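PDB 5DIK: alkyl hydroperoxide reductase AhpD from Legionella pneumophila, which probably reduces alkyl hydroperoxides through a redox-active cysteine pair and may take part in the bacterium's antioxidative response. Local coordinates for residues A[63-66]-A[72-75]; A[55-60]-A[74-79]; A[92-97]-A[107-112]. One frame throughout, in Å; residues are numbered along the deposited sequence. Where two conformers were deposited one is given.

Contact 1: A[63-66]-A[72-75]; sequences LAVA and CIGF
Ala64 lays its CB against the CB of Cys72, 3.5 Å away, where helix 53-66 has just turned back into helix 70-82. The two helices form a helical hairpin at the heart of the all-helical AhpD-like fold. Cys72 is the second cysteine of the Cys-Pro-Gly-Cys sequence that leads into helix 70-82, and it is joined to Cys69 in a disulfide. Only a small methyl separates the cysteine from the preceding helix, which lets the backbones come as near as 5.4 Å between Ala64 CA and Cys72 CA. Cys72 was modelled in two conformers, which leaves the exact tightness of this approach somewhat doubtful.

The next residue flanks the same methyl. Ile73 CG1 lies 3.9 Å from Ala64 CB and equally near the carbonyl oxygen Ala64 O, so the longer branch lies across both the methyl and the carbonyl oxygen of that alanine. Its first torsion (chi1 -73°) sets CG1 beside the backbone N, and the extended chi2 of 167° carries CD1 on toward Val65. The shorter branch, CG2, turns to Ala112 of helix 102-120, while CD1 lies against Tyr108 of the same helix.

Val65 closes the seam on that side and also touches Leu94 and Ala97 of helix 87-99. Met100 of the second subunit packs on Ala64, and Met107 of the third subunit on Cys72, so both residues also face neighbouring subunits. The interface buries 157 Å² and its side-chain contacts are all apolar, the widest-spaced pair being Val65 CG2 to Ile73 CD1 at 4.3 Å.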
loop_
_atom_site.group_PDB
_atom_site.type_symbol
_atom_site.label_atom_id
_atom_site.label_comp_id
_atom_site.label_asym_id
_atom_site.label_seq_id
_atom_site.Cartn_x
_atom_site.Cartn_y
_atom_site.Cartn_z
ATOM N N LEU A 63 0.059 -5.110 12.034
ATOM C CA LEU A 63 0.777 -4.667 10.848
ATOM C C LEU A 63 0.691 -5.686 9.709
ATOM O O LEU A 63 0.549 -5.322 8.546
ATOM C CB LEU A 63 2.261 -4.422 11.201
ATOM C CG LEU A 63 2.530 -3.188 12.033
ATOM C CD1 LEU A 63 3.913 -3.220 12.675
ATOM C CD2 LEU A 63 2.436 -1.971 11.160
ATOM N N ALA A 64 0.780 -6.966 10.054
ATOM C CA ALA A 64 0.613 -8.026 9.066
ATOM C C ALA A 64 -0.749 -8.030 8.381
ATOM O O ALA A 64 -0.835 -8.300 7.175
ATOM C CB ALA A 64 0.901 -9.390 9.704
ATOM N N VAL A 65 -1.800 -7.744 9.156
ATOM C CA VAL A 65 -3.152 -7.638 8.648
ATOM C C VAL A 65 -3.235 -6.396 7.761
ATOM O O VAL A 65 -3.750 -6.464 6.614
ATOM C CB VAL A 65 -4.177 -7.635 9.795
ATOM C CG1 VAL A 65 -5.565 -7.186 9.352
ATOM C CG2 VAL A 65 -4.216 -9.015 10.436
ATOM N N ALA A 66 -2.731 -5.279 8.269
ATOM C CA ALA A 66 -2.775 -4.030 7.498
ATOM C C ALA A 66 -2.016 -4.137 6.190
ATOM O O ALA A 66 -2.454 -3.596 5.201
ATOM C CB ALA A 66 -2.233 -2.858 8.310
ATOM N N CYS A 72 3.243 -13.262 6.717
ATOM C CA CYS A 72 3.416 -12.568 7.976
ATOM C C CYS A 72 2.330 -12.968 8.959
ATOM O O CYS A 72 2.594 -13.194 10.134
ATOM C CB CYS A 72 3.284 -11.066 7.746
ATOM S SG CYS A 72 4.317 -10.409 6.413
ATOM N N ILE A 73 1.106 -13.081 8.455
ATOM C CA ILE A 73 -0.027 -13.459 9.334
ATOM C C ILE A 73 0.232 -14.859 9.946
ATOM O O ILE A 73 0.059 -15.066 11.160
ATOM C CB ILE A 73 -1.374 -13.392 8.584
ATOM C CG1 ILE A 73 -1.757 -11.924 8.382
ATOM C CG2 ILE A 73 -2.499 -14.075 9.380
ATOM C CD1 ILE A 73 -2.897 -11.728 7.399
ATOM N N GLY A 74 0.688 -15.777 9.111
ATOM C CA GLY A 74 1.009 -17.125 9.547
ATOM C C GLY A 74 2.099 -17.170 10.598
ATOM O O GLY A 74 1.919 -17.754 11.666
ATOM N N PHE A 75 3.232 -16.535 10.312
ATOM C CA PHE A 75 4.329 -16.528 11.257
ATOM C C PHE A 75 4.008 -15.847 12.564
ATOM O O PHE A 75 4.349 -16.380 13.628
ATOM C CB PHE A 75 5.617 -15.925 10.666
ATOM C CG PHE A 75 6.331 -16.839 9.701
ATOM C CD1 PHE A 75 6.975 -18.002 10.150
ATOM C CD2 PHE A 75 6.409 -16.531 8.349
ATOM C CE1 PHE A 75 7.631 -18.860 9.258
ATOM C CE2 PHE A 75 7.057 -17.385 7.452
ATOM C CZ PHE A 75 7.693 -18.544 7.910
#

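Contact 2: A[55-60]-A[74-79]; sequences TKELIA and GFHSQT
The imidazole of His76 carries the methyl of Ala60 over one face, its CB 3.7 Å from the ring centroid and nearly above the centre, a CH-pi contact. At the ring edge ND1 donates to Glu57 OE1 (2.9 Å, N-H...O 150°), meeting the carboxylate on its syn side and 18° out of its plane. The carboxylate and ring planes are turned 33° apart. Glu57 reaches the ring because its chain bends at the second torsion. Over one face of the carboxylate sits a second methyl, with Thr79 CG2 3.5 Å from Glu57 CD. With OG1 hydrogen-bonded to Phe75 O of its own helix, Thr79 presents CG2 to the carboxylate; its OG1 and N reach that oxygen from opposite sides of the carbonyl plane.

Segments 55-60 and 74-79 run nearly antiparallel, their axes 9.5 Å apart at closest approach, and Tyr99 of the second subunit also packs on His76. Glu57, the disulfide cysteines and His76 match the spacing of the AhpD-family signature. The bond from Glu57 fixes the rotation of the imidazole and places the ND1 hydrogen toward the carboxylate, which is consistent with the glutamate-histidine proton relay proposed for AhpD relatives.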
loop_
_atom_site.group_PDB
_atom_site.type_symbol
_atom_site.label_atom_id
_atom_site.label_comp_id
_atom_site.label_asym_id
_atom_site.label_seq_id
_atom_site.Cartn_x
_atom_site.Cartn_y
_atom_site.Cartn_z
ATOM N N THR A 55 3.150 -8.220 23.626
ATOM C CA THR A 55 2.596 -6.955 23.159
ATOM C C THR A 55 3.181 -6.565 21.809
ATOM O O THR A 55 2.438 -6.116 20.935
ATOM C CB THR A 55 2.806 -5.823 24.178
ATOM O OG1 THR A 55 2.159 -6.174 25.398
ATOM C CG2 THR A 55 2.214 -4.496 23.696
ATOM N N LYS A 56 4.513 -6.671 21.670
ATOM C CA LYS A 56 5.179 -6.410 20.405
ATOM C C LYS A 56 4.687 -7.324 19.299
ATOM O O LYS A 56 4.477 -6.867 18.163
ATOM C CB LYS A 56 6.700 -6.481 20.531
ATOM C CG LYS A 56 7.245 -5.318 21.322
ATOM C CD LYS A 56 8.749 -5.306 21.311
ATOM C CE LYS A 56 9.256 -4.243 22.269
ATOM N NZ LYS A 56 10.694 -4.065 22.077
ATOM N N GLU A 57 4.418 -8.589 19.609
ATOM C CA GLU A 57 3.862 -9.460 18.591
ATOM C C GLU A 57 2.432 -9.134 18.196
ATOM O O GLU A 57 2.053 -9.425 17.056
ATOM C CB GLU A 57 3.881 -10.944 19.000
ATOM C CG GLU A 57 5.226 -11.563 18.817
ATOM C CD GLU A 57 5.725 -11.573 17.378
ATOM O OE1 GLU A 57 5.040 -12.052 16.457
ATOM O OE2 GLU A 57 6.876 -11.190 17.212
ATOM N N LEU A 58 1.629 -8.629 19.136
ATOM C CA LEU A 58 0.308 -8.146 18.822
ATOM C C LEU A 58 0.413 -6.975 17.828
ATOM O O LEU A 58 -0.367 -6.894 16.873
ATOM C CB LEU A 58 -0.467 -7.768 20.084
ATOM C CG LEU A 58 -0.886 -8.964 20.942
ATOM C CD1 LEU A 58 -1.389 -8.508 22.286
ATOM C CD2 LEU A 58 -1.941 -9.811 20.235
ATOM N N ILE A 59 1.390 -6.095 18.031
ATOM C CA ILE A 59 1.650 -5.015 17.083
ATOM C C ILE A 59 2.042 -5.571 15.718
ATOM O O ILE A 59 1.507 -5.130 14.691
ATOM C CB ILE A 59 2.727 -4.053 17.612
ATOM C CG1 ILE A 59 2.200 -3.331 18.857
ATOM C CG2 ILE A 59 3.160 -3.048 16.535
ATOM C CD1 ILE A 59 3.309 -2.657 19.647
ATOM N N ALA A 60 2.923 -6.565 15.696
ATOM C CA ALA A 60 3.331 -7.205 14.436
ATOM C C ALA A 60 2.125 -7.814 13.717
ATOM O O ALA A 60 2.022 -7.704 12.503
ATOM C CB ALA A 60 4.397 -8.257 14.671
ATOM N N GLY A 74 0.688 -15.777 9.111
ATOM C CA GLY A 74 1.009 -17.125 9.547
ATOM C C GLY A 74 2.099 -17.170 10.598
ATOM O O GLY A 74 1.919 -17.754 11.666
ATOM N N PHE A 75 3.232 -16.535 10.312
ATOM C CA PHE A 75 4.329 -16.528 11.257
ATOM C C PHE A 75 4.008 -15.847 12.564
ATOM O O PHE A 75 4.349 -16.380 13.628
ATOM C CB PHE A 75 5.617 -15.925 10.666
ATOM C CG PHE A 75 6.331 -16.839 9.701
ATOM C CD1 PHE A 75 6.975 -18.002 10.150
ATOM C CD2 PHE A 75 6.409 -16.531 8.349
ATOM C CE1 PHE A 75 7.631 -18.860 9.258
ATOM C CE2 PHE A 75 7.057 -17.385 7.452
ATOM C CZ PHE A 75 7.693 -18.544 7.910
ATOM N N HIS A 76 3.390 -14.656 12.509
ATOM C CA HIS A 76 3.077 -13.948 13.737
ATOM C C HIS A 76 1.975 -14.628 14.566
ATOM O O HIS A 76 2.019 -14.553 15.792
ATOM C CB HIS A 76 2.791 -12.468 13.456
ATOM C CG HIS A 76 3.994 -11.761 12.923
ATOM N ND1 HIS A 76 5.189 -11.716 13.615
ATOM C CD2 HIS A 76 4.228 -11.170 11.736
ATOM C CE1 HIS A 76 6.100 -11.091 12.892
ATOM N NE2 HIS A 76 5.539 -10.731 11.752
ATOM N N SER A 77 1.040 -15.316 13.907
ATOM C CA SER A 77 0.048 -16.180 14.600
ATOM C C SER A 77 0.708 -17.265 15.432
ATOM O O SER A 77 0.370 -17.499 16.592
ATOM C CB SER A 77 -0.839 -16.883 13.574
ATOM O OG SER A 77 -1.849 -15.996 13.224
ATOM N N GLN A 78 1.648 -17.935 14.799
ATOM C CA GLN A 78 2.399 -19.010 15.423
ATOM C C GLN A 78 3.167 -18.514 16.648
ATOM O O GLN A 78 3.127 -19.124 17.726
ATOM C CB GLN A 78 3.315 -19.616 14.367
ATOM C CG GLN A 78 4.112 -20.807 14.785
ATOM C CD GLN A 78 4.898 -21.362 13.614
ATOM O OE1 GLN A 78 5.567 -20.622 12.887
ATOM N NE2 GLN A 78 4.804 -22.674 13.407
ATOM N N THR A 79 3.839 -17.379 16.501
ATOM C CA THR A 79 4.534 -16.766 17.619
ATOM C C THR A 79 3.555 -16.340 18.745
ATOM O O THR A 79 3.867 -16.493 19.916
ATOM C CB THR A 79 5.369 -15.567 17.118
ATOM O OG1 THR A 79 6.268 -16.035 16.121
ATOM C CG2 THR A 79 6.169 -14.958 18.215
#

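Contact 3: A[92-97]-A[107-112]; sequences ETLGMA and MYAAEA
Leu94 reaches across to helix 102-120 and fits against Ala109 and Ala112, two alanines one helical turn apart. CD2 touches Ala112 CB at 3.7 Å, while CD1 drops onto the backbone and meets the carbonyl oxygen Ala109 O at 3.6 Å. Nearer the backbone, Leu94 CB and Ala109 CB stand 4.0 Å apart. The fork is aimed by a chi1 of -62°, which sets CG beside the backbone N, and by an extended chi2 of 179°. With only alanine methyls facing the leucine from segment 107-112, the backbones close to 5.7 Å between Leu94 CA and Ala109 CA.

Ala112 is fixed within its helix by the bond from its N to Tyr108 O. Leu94 is backed by Val65 of helix 53-66, and Ala112 by Ile73 of helix 70-82. Phe27 of the fourth subunit covers Ala109. On another side of helix 87-99, Glu92 accepts hydrogen bonds from the backbone N of Ala50 and Leu51 of the second subunit.

The joint is therefore plain apolar packing between consecutive helices, 87-99 and 102-120, linked by a short turn. It lies about 12 Å from the centre of the chain, with helices 53-66 and 70-82 along its inner side and neighbouring subunits beyond.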
loop_
_atom_site.group_PDB
_atom_site.type_symbol
_atom_site.label_atom_id
_atom_site.label_comp_id
_atom_site.label_asym_id
_atom_site.label_seq_id
_atom_site.Cartn_x
_atom_site.Cartn_y
_atom_site.Cartn_z
ATOM N N GLU A 92 -8.883 -8.065 19.829
ATOM C CA GLU A 92 -8.839 -6.635 20.052
ATOM C C GLU A 92 -7.796 -5.967 19.160
ATOM O O GLU A 92 -7.998 -4.835 18.702
ATOM C CB GLU A 92 -8.646 -6.308 21.528
ATOM C CG GLU A 92 -9.916 -6.702 22.315
ATOM C CD GLU A 92 -9.970 -6.213 23.741
ATOM O OE1 GLU A 92 -9.160 -5.309 24.104
ATOM O OE2 GLU A 92 -10.831 -6.752 24.509
ATOM N N THR A 93 -6.718 -6.680 18.908
ATOM C CA THR A 93 -5.712 -6.191 17.994
ATOM C C THR A 93 -6.257 -6.127 16.570
ATOM O O THR A 93 -6.044 -5.151 15.838
ATOM C CB THR A 93 -4.456 -7.043 18.069
ATOM O OG1 THR A 93 -4.017 -7.101 19.439
ATOM C CG2 THR A 93 -3.379 -6.412 17.268
ATOM N N LEU A 94 -6.980 -7.156 16.171
ATOM C CA LEU A 94 -7.638 -7.175 14.863
ATOM C C LEU A 94 -8.687 -6.062 14.718
ATOM O O LEU A 94 -8.810 -5.451 13.646
ATOM C CB LEU A 94 -8.269 -8.555 14.604
ATOM C CG LEU A 94 -7.260 -9.683 14.572
ATOM C CD1 LEU A 94 -7.922 -11.031 14.350
ATOM C CD2 LEU A 94 -6.199 -9.465 13.499
ATOM N N GLY A 95 -9.384 -5.732 15.807
ATOM C CA GLY A 95 -10.309 -4.638 15.812
ATOM C C GLY A 95 -9.625 -3.326 15.481
ATOM O O GLY A 95 -10.186 -2.488 14.757
ATOM N N MET A 96 -8.426 -3.120 16.025
ATOM C CA MET A 96 -7.669 -1.907 15.692
ATOM C C MET A 96 -7.283 -1.856 14.202
ATOM O O MET A 96 -7.376 -0.808 13.570
ATOM C CB MET A 96 -6.426 -1.779 16.578
ATOM C CG MET A 96 -6.747 -1.435 18.018
ATOM S SD MET A 96 -7.737 0.054 18.198
ATOM C CE MET A 96 -6.594 1.280 17.508
ATOM N N ALA A 97 -6.907 -2.996 13.639
ATOM C CA ALA A 97 -6.595 -3.084 12.217
ATOM C C ALA A 97 -7.818 -2.724 11.365
ATOM O O ALA A 97 -7.685 -2.023 10.367
ATOM C CB ALA A 97 -6.101 -4.488 11.871
ATOM N N MET A 107 -11.211 -8.468 5.979
ATOM C CA MET A 107 -10.904 -9.712 5.246
ATOM C C MET A 107 -9.640 -10.432 5.739
ATOM O O MET A 107 -9.629 -11.657 5.936
ATOM C CB MET A 107 -10.732 -9.455 3.752
ATOM C CG MET A 107 -11.879 -8.749 3.059
ATOM S SD MET A 107 -13.465 -9.659 3.064
ATOM C CE MET A 107 -14.276 -9.034 4.504
ATOM N N TYR A 108 -8.568 -9.676 5.976
ATOM C CA TYR A 108 -7.364 -10.264 6.525
ATOM C C TYR A 108 -7.449 -10.566 8.017
ATOM O O TYR A 108 -6.703 -11.420 8.529
ATOM C CB TYR A 108 -6.114 -9.414 6.140
ATOM C CG TYR A 108 -5.833 -9.622 4.680
ATOM C CD1 TYR A 108 -5.084 -10.700 4.245
ATOM C CD2 TYR A 108 -6.397 -8.772 3.718
ATOM C CE1 TYR A 108 -4.865 -10.928 2.908
ATOM C CE2 TYR A 108 -6.209 -9.009 2.374
ATOM C CZ TYR A 108 -5.440 -10.073 1.967
ATOM O OH TYR A 108 -5.233 -10.285 0.619
ATOM N N ALA A 109 -8.335 -9.881 8.733
ATOM C CA ALA A 109 -8.544 -10.229 10.141
ATOM C C ALA A 109 -9.129 -11.634 10.207
ATOM O O ALA A 109 -8.787 -12.409 11.101
ATOM C CB ALA A 109 -9.452 -9.219 10.813
ATOM N N ALA A 110 -10.014 -11.949 9.264
ATOM C CA ALA A 110 -10.555 -13.297 9.156
ATOM C C ALA A 110 -9.458 -14.319 8.943
ATOM O O ALA A 110 -9.435 -15.354 9.605
ATOM C CB ALA A 110 -11.592 -13.384 8.049
ATOM N N GLU A 111 -8.506 -14.018 8.067
ATOM C CA GLU A 111 -7.343 -14.878 7.865
ATOM C C GLU A 111 -6.515 -15.025 9.131
ATOM O O GLU A 111 -6.043 -16.127 9.448
ATOM C CB GLU A 111 -6.428 -14.332 6.743
ATOM C CG GLU A 111 -7.046 -14.396 5.368
ATOM C CD GLU A 111 -6.022 -14.601 4.248
ATOM O OE1 GLU A 111 -4.778 -14.672 4.504
ATOM O OE2 GLU A 111 -6.469 -14.702 3.082
ATOM N N ALA A 112 -6.307 -13.923 9.865
ATOM C CA ALA A 112 -5.548 -14.008 11.102
ATOM C C ALA A 112 -6.220 -14.943 12.161
ATOM O O ALA A 112 -5.544 -15.648 12.897
ATOM C CB ALA A 112 -5.342 -12.633 11.696
#

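Overall arrangement
Contacts 1 and 2 lie along one hairpin, helix 53-66 against helix 70-82, with centres about 7 Å apart; Ala64 CB lies 4.3 Å from His76 CD2 at their junction. Contact 1 holds the disulfide cysteine Cys72, contact 2 the Glu57-His76 pair, so together they frame the probable redox site. Contact 3, whose centre is about 9 Å from that of contact 1 and 12 Å from that of contact 2, pairs the next two helices, which meet the hairpin where Val65 CG2 touches Leu94 CD2 at 3.7 Å and Ile73 CG2 touches Ala112 CA at 3.5 Å. All three contacts also touch the second subunit.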